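Cyclodipeptide synthase, BtCDPS (Bacillus thermoamylovorans, PDB 6ZTU) probably joins two aminoacyl groups carried by transfer RNAs into a cyclic dipeptide, as other members of the cyclodipeptide synthase family do. Local coordinates at residues D136-S142 and E214-K218; S34-S38 and K85-E89. All coordinates share one frame; numbering follows the deposited sequence.

Contact 1 of 2, residues D136-S142 and E214-K218; sequences DEKFRKS and EFYIK
Phe215 reaches out of the loop 214-218 and lays its ring against the first turn of the helix that begins at Glu137. Phe139 turns the edge of its own ring toward one face of Phe215 in a T-shaped pair, with centroids 5.4 Å apart and planes at 74°. The fit extends to the backbone, for Phe215 CE1 lies 3.5 Å from Phe139 CA. Ile217 sets its CG1 over a face of the Phe139 ring, a CH-pi contact 4.1 Å from the centroid.

Lys138 passes across Phe215, its CG 3.7 Å from Phe215 CE1. A bend at the last torsion (chi4 75°) then brings Lys138 NZ to Glu214 OE1, a 3.1 Å salt bridge in which NZ comes from the anti side, 34° out of the carboxylate plane; OE2 of Glu214 is hydrogen-bonded to Asn212 ND2. As the N-cap residue, Asp136 accepts from Lys138 N through OD1 (2.9 Å), the donor standing above the carboxylate plane, while Asp136 OD2 lies in the plane of the Phe215 ring, 3.6 Å from Phe215 CD1. The same OD2 accepts from two waters, which carry the link on to Glu214 O and Tyr216 N.

The contact packs the loop between helix 205-211 and strand 223-229 onto the start of helix 137-157, which Asp136 joins to helix 120-135; Leu206 also touches Phe215, and Tyr132 both Phe139 and Ile217.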
loop_
_atom_site.group_PDB
_atom_site.type_symbol
_atom_site.label_atom_id
_atom_site.label_comp_id
_atom_site.label_asym_id
_atom_site.label_seq_id
_atom_site.Cartn_x
_atom_site.Cartn_y
_atom_site.Cartn_z
ATOM N N ASP A 136 -8.197 13.279 16.622
ATOM C CA ASP A 136 -6.847 13.846 16.745
ATOM C C ASP A 136 -6.560 14.670 15.496
ATOM O O ASP A 136 -6.218 14.112 14.450
ATOM C CB ASP A 136 -5.781 12.766 16.934
ATOM C CG ASP A 136 -4.362 13.352 17.043
ATOM O OD1 ASP A 136 -4.220 14.582 16.991
ATOM O OD2 ASP A 136 -3.390 12.582 17.203
ATOM N N GLU A 137 -6.645 16.003 15.625
ATOM C CA GLU A 137 -6.415 16.877 14.478
ATOM C C GLU A 137 -5.051 16.642 13.846
ATOM O O GLU A 137 -4.891 16.817 12.632
ATOM C CB GLU A 137 -6.539 18.346 14.898
ATOM C CG GLU A 137 -6.411 19.336 13.728
ATOM C CD GLU A 137 -4.969 19.652 13.378
ATOM O OE1 GLU A 137 -4.095 19.448 14.251
ATOM O OE2 GLU A 137 -4.702 20.066 12.227
ATOM N N LYS A 138 -4.050 16.281 14.651
ATOM C CA LYS A 138 -2.713 16.033 14.119
ATOM C C LYS A 138 -2.701 14.795 13.232
ATOM O O LYS A 138 -2.118 14.805 12.142
ATOM C CB LYS A 138 -1.722 15.877 15.275
ATOM C CG LYS A 138 -0.268 15.694 14.879
ATOM C CD LYS A 138 0.549 15.387 16.138
ATOM C CE LYS A 138 1.957 14.938 15.816
ATOM N NZ LYS A 138 2.818 16.075 15.379
ATOM N N PHE A 139 -3.362 13.731 13.673
ATOM C CA PHE A 139 -3.458 12.532 12.847
ATOM C C PHE A 139 -4.311 12.787 11.605
ATOM O O PHE A 139 -3.959 12.358 10.496
ATOM C CB PHE A 139 -4.043 11.395 13.683
ATOM C CG PHE A 139 -4.079 10.082 12.973
ATOM C CD1 PHE A 139 -2.902 9.390 12.699
ATOM C CD2 PHE A 139 -5.296 9.531 12.581
ATOM C CE1 PHE A 139 -2.938 8.165 12.048
ATOM C CE2 PHE A 139 -5.331 8.294 11.922
ATOM C CZ PHE A 139 -4.153 7.624 11.661
ATOM N N ARG A 140 -5.424 13.500 11.785
ATOM C CA ARG A 140 -6.275 13.873 10.655
ATOM C C ARG A 140 -5.471 14.628 9.611
ATOM O O ARG A 140 -5.569 14.341 8.405
ATOM C CB ARG A 140 -7.446 14.714 11.179
ATOM C CG ARG A 140 -8.580 15.039 10.205
ATOM C CD ARG A 140 -9.574 15.922 10.952
ATOM N NE ARG A 140 -10.741 16.337 10.188
ATOM C CZ ARG A 140 -11.882 15.654 10.140
ATOM N NH1 ARG A 140 -12.003 14.506 10.790
ATOM N NH2 ARG A 140 -12.900 16.116 9.432
ATOM N N LYS A 141 -4.652 15.589 10.043
ATOM C CA LYS A 141 -3.843 16.364 9.116
ATOM C C LYS A 141 -2.901 15.468 8.315
ATOM O O LYS A 141 -2.757 15.640 7.101
ATOM C CB LYS A 141 -3.067 17.432 9.893
ATOM C CG LYS A 141 -2.307 18.432 9.053
ATOM C CD LYS A 141 -1.707 19.533 9.956
ATOM C CE LYS A 141 -0.897 20.559 9.149
ATOM N NZ LYS A 141 0.332 19.984 8.536
ATOM N N SER A 142 -2.261 14.493 8.975
ATOM C CA SER A 142 -1.354 13.588 8.264
ATOM C C SER A 142 -2.103 12.703 7.276
ATOM O O SER A 142 -1.600 12.426 6.177
ATOM C CB SER A 142 -0.604 12.710 9.264
ATOM O OG SER A 142 0.462 13.432 9.836
ATOM N N GLU A 214 4.437 9.874 17.861
ATOM C CA GLU A 214 3.673 11.117 17.829
ATOM C C GLU A 214 2.161 10.918 17.934
ATOM O O GLU A 214 1.434 11.915 18.041
ATOM C CB GLU A 214 4.022 11.902 16.558
ATOM C CG GLU A 214 5.467 12.457 16.588
ATOM C CD GLU A 214 5.837 13.236 15.349
ATOM O OE1 GLU A 214 4.941 13.861 14.738
ATOM O OE2 GLU A 214 7.030 13.232 14.983
ATOM N N PHE A 215 1.671 9.674 17.929
ATOM C CA PHE A 215 0.239 9.409 17.970
ATOM C C PHE A 215 -0.058 8.233 18.884
ATOM O O PHE A 215 0.819 7.427 19.201
ATOM C CB PHE A 215 -0.337 9.065 16.588
ATOM C CG PHE A 215 0.044 10.021 15.517
ATOM C CD1 PHE A 215 -0.658 11.204 15.354
ATOM C CD2 PHE A 215 1.073 9.726 14.638
ATOM C CE1 PHE A 215 -0.334 12.079 14.353
ATOM C CE2 PHE A 215 1.404 10.616 13.630
ATOM C CZ PHE A 215 0.695 11.787 13.487
ATOM N N TYR A 216 -1.332 8.122 19.265
ATOM C CA TYR A 216 -1.790 6.908 19.914
ATOM C C TYR A 216 -1.936 5.779 18.914
ATOM O O TYR A 216 -1.923 4.615 19.320
ATOM C CB TYR A 216 -3.098 7.164 20.659
ATOM C CG TYR A 216 -2.878 8.008 21.899
ATOM C CD1 TYR A 216 -1.981 7.605 22.883
ATOM C CD2 TYR A 216 -3.552 9.206 22.076
ATOM C CE1 TYR A 216 -1.770 8.373 24.013
ATOM C CE2 TYR A 216 -3.347 9.971 23.202
ATOM C CZ TYR A 216 -2.449 9.552 24.161
ATOM O OH TYR A 216 -2.225 10.309 25.294
ATOM N N ILE A 217 -2.036 6.101 17.621
ATOM C CA ILE A 217 -1.904 5.097 16.565
ATOM C C ILE A 217 -0.466 4.597 16.530
ATOM O O ILE A 217 0.476 5.389 16.407
ATOM C CB ILE A 217 -2.303 5.693 15.203
ATOM C CG1 ILE A 217 -3.813 5.932 15.123
ATOM C CG2 ILE A 217 -1.822 4.801 14.039
ATOM C CD1 ILE A 217 -4.604 4.710 14.745
ATOM N N LYS A 218 -0.288 3.275 16.610
ATOM C CA LYS A 218 1.024 2.641 16.548
ATOM C C LYS A 218 1.019 1.525 15.510
ATOM O O LYS A 218 -0.009 0.885 15.266
ATOM C CB LYS A 218 1.428 2.022 17.898
ATOM C CG LYS A 218 1.856 3.006 18.965
ATOM C CD LYS A 218 2.277 2.255 20.224
ATOM C CE LYS A 218 3.585 1.512 20.011
ATOM N NZ LYS A 218 4.313 1.330 21.296
HETATM O O HOH W 1 -1.018 12.906 18.646
HETATM O O HOH W 2 -3.228 10.376 18.838
#

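Contact 2 of 2, residues S34-S38 and K85-E89; sequences SPFNS and KVRKE
The ring of Phe36 meets helix 79-103 mainly by its rim. Near the ring plane, CE1 of Phe36 faces the backbone oxygen of Lys85 (CE1 to O 3.9 Å), and CZ abuts Val86 CG2 at 3.8 Å. One face is covered from within the loop by CB of Pro35, displaced toward the rim. Glu89 comes in obliquely with its aliphatic part, CB lying 3.7 Å from Phe36 CE1, and its carboxylate plane is tilted only 20° from that of the ring.

Glu89 thus packs with its stem and bonds with its end. The chain leaves the helix and turns about its CB-CG bond (chi2 82°), which brings OE2 to the loop backbone. There Glu89 OE2 accepts from Phe36 N at 2.8 Å with an N-H...O angle of 157°, the donor standing above the carboxylate plane instead of within it. Arg92, three residues further along the helix, forms a salt bridge to the same oxygen, which should favour the ionised carboxylate. The carbonyl of the same peptide group, Pro35 O, accepts from Arg154 NH2, so this peptide is gripped at both its N-H and its C=O. A leucine in place of Glu89 would probably leave Phe36 N without its acceptor and Arg92 without this anionic mate, making the loop freer to shift.

The loop 34-38 leaves the end of strand 28-32, inside the sheet of this HUP-clan fold, and leads to helix 42-55. Pro35 touches Ala64, a residue of the pocket where (2S)-hexane-1,2-diol is bound, and its side chain is about 5 Å from that ligand. Leu72 of helix 68-74 packs on Phe36 and Lys85, while Val86 meets Ala68 and Lys69 of that helix.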
loop_
_atom_site.group_PDB
_atom_site.type_symbol
_atom_site.label_atom_id
_atom_site.label_comp_id
_atom_site.label_asym_id
_atom_site.label_seq_id
_atom_site.Cartn_x
_atom_site.Cartn_y
_atom_site.Cartn_z
ATOM N N SER A 34 0.016 0.085 -6.269
ATOM C CA SER A 34 -0.806 1.287 -6.236
ATOM C C SER A 34 -1.585 1.426 -7.541
ATOM O O SER A 34 -1.002 1.265 -8.615
ATOM C CB SER A 34 0.074 2.521 -6.008
ATOM O OG SER A 34 -0.710 3.618 -5.593
ATOM N N PRO A 35 -2.887 1.715 -7.489
ATOM C CA PRO A 35 -3.670 1.837 -8.721
ATOM C C PRO A 35 -3.461 3.177 -9.413
ATOM O O PRO A 35 -3.229 4.205 -8.775
ATOM C CB PRO A 35 -5.116 1.696 -8.226
ATOM C CG PRO A 35 -5.077 2.298 -6.852
ATOM C CD PRO A 35 -3.724 1.879 -6.288
ATOM N N PHE A 36 -3.563 3.145 -10.746
ATOM C CA PHE A 36 -3.442 4.345 -11.583
ATOM C C PHE A 36 -2.080 5.004 -11.392
ATOM O O PHE A 36 -1.953 6.229 -11.316
ATOM C CB PHE A 36 -4.586 5.319 -11.310
ATOM C CG PHE A 36 -5.907 4.634 -11.152
ATOM C CD1 PHE A 36 -6.417 3.859 -12.180
ATOM C CD2 PHE A 36 -6.621 4.725 -9.971
ATOM C CE1 PHE A 36 -7.625 3.206 -12.041
ATOM C CE2 PHE A 36 -7.839 4.073 -9.827
ATOM C CZ PHE A 36 -8.334 3.311 -10.864
ATOM N N ASN A 37 -1.053 4.169 -11.320
ATOM C CA ASN A 37 0.321 4.599 -11.114
ATOM C C ASN A 37 1.167 3.910 -12.172
ATOM O O ASN A 37 1.270 2.681 -12.174
ATOM C CB ASN A 37 0.791 4.245 -9.696
ATOM C CG ASN A 37 2.203 4.715 -9.410
ATOM O OD1 ASN A 37 3.049 4.760 -10.296
ATOM N ND2 ASN A 37 2.462 5.067 -8.161
ATOM N N SER A 38 1.781 4.699 -13.058
ATOM C CA SER A 38 2.482 4.130 -14.207
ATOM C C SER A 38 3.670 3.265 -13.808
ATOM O O SER A 38 4.125 2.452 -14.620
ATOM C CB SER A 38 2.957 5.245 -15.143
ATOM O OG SER A 38 3.430 6.358 -14.402
ATOM N N LYS A 85 -13.114 1.782 -14.434
ATOM C CA LYS A 85 -11.662 1.901 -14.504
ATOM C C LYS A 85 -10.988 1.125 -13.382
ATOM O O LYS A 85 -9.943 0.509 -13.604
ATOM C CB LYS A 85 -11.253 3.372 -14.481
ATOM C CG LYS A 85 -11.741 4.145 -15.699
ATOM C CD LYS A 85 -11.245 5.575 -15.702
ATOM C CE LYS A 85 -9.741 5.639 -15.937
ATOM N NZ LYS A 85 -9.278 7.036 -16.163
ATOM N N VAL A 86 -11.592 1.101 -12.191
ATOM C CA VAL A 86 -11.032 0.327 -11.086
ATOM C C VAL A 86 -11.039 -1.160 -11.417
ATOM O O VAL A 86 -10.008 -1.834 -11.327
ATOM C CB VAL A 86 -11.794 0.615 -9.780
ATOM C CG1 VAL A 86 -11.339 -0.338 -8.676
ATOM C CG2 VAL A 86 -11.595 2.058 -9.356
ATOM N N ARG A 87 -12.203 -1.698 -11.805
ATOM C CA ARG A 87 -12.287 -3.123 -12.127
ATOM C C ARG A 87 -11.232 -3.526 -13.150
ATOM O O ARG A 87 -10.586 -4.572 -13.014
ATOM C CB ARG A 87 -13.686 -3.468 -12.647
ATOM C CG ARG A 87 -14.776 -3.510 -11.581
ATOM C CD ARG A 87 -16.105 -3.970 -12.184
ATOM N NE ARG A 87 -17.123 -2.919 -12.151
ATOM C CZ ARG A 87 -17.608 -2.316 -13.233
ATOM N NH1 ARG A 87 -17.172 -2.657 -14.440
ATOM N NH2 ARG A 87 -18.528 -1.367 -13.109
ATOM N N LYS A 88 -11.025 -2.691 -14.167
ATOM C CA LYS A 88 -10.042 -2.985 -15.202
ATOM C C LYS A 88 -8.616 -2.906 -14.670
ATOM O O LYS A 88 -7.766 -3.731 -15.027
ATOM C CB LYS A 88 -10.229 -2.017 -16.366
ATOM C CG LYS A 88 -9.263 -2.225 -17.504
ATOM C CD LYS A 88 -8.763 -0.893 -18.029
ATOM C CE LYS A 88 -8.656 -0.909 -19.538
ATOM N NZ LYS A 88 -7.688 0.106 -20.038
ATOM N N GLU A 89 -8.329 -1.903 -13.839
ATOM C CA GLU A 89 -6.985 -1.760 -13.282
ATOM C C GLU A 89 -6.646 -2.919 -12.350
ATOM O O GLU A 89 -5.552 -3.489 -12.428
ATOM C CB GLU A 89 -6.877 -0.413 -12.556
ATOM C CG GLU A 89 -5.543 -0.140 -11.884
ATOM C CD GLU A 89 -4.494 0.371 -12.844
ATOM O OE1 GLU A 89 -4.687 0.226 -14.072
ATOM O OE2 GLU A 89 -3.471 0.916 -12.369
#

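Overall arrangement
Contacts 1 and 2 lie on opposite sides of the chain's centre, their own centres 29 Å apart and their nearest atoms about 15 Å apart. Each ties a loop to a helix, but the four segments belong to different elements. Both are partly buried; contact 1 is the more peripheral, its centre 19 Å from the chain's centre. The centre of contact 2 is 13 Å from the chain's centre. The chemistry of contact 1 matches its place: an aromatic interior edged by a salt bridge and waters. Contact 2 instead fixes a backbone N-H with a buried carboxylate, next to the ligand pocket. Helix 137-157 relates them, since its start forms contact 1 and Arg154, near its other end, hydrogen-bonds to the loop of contact 2.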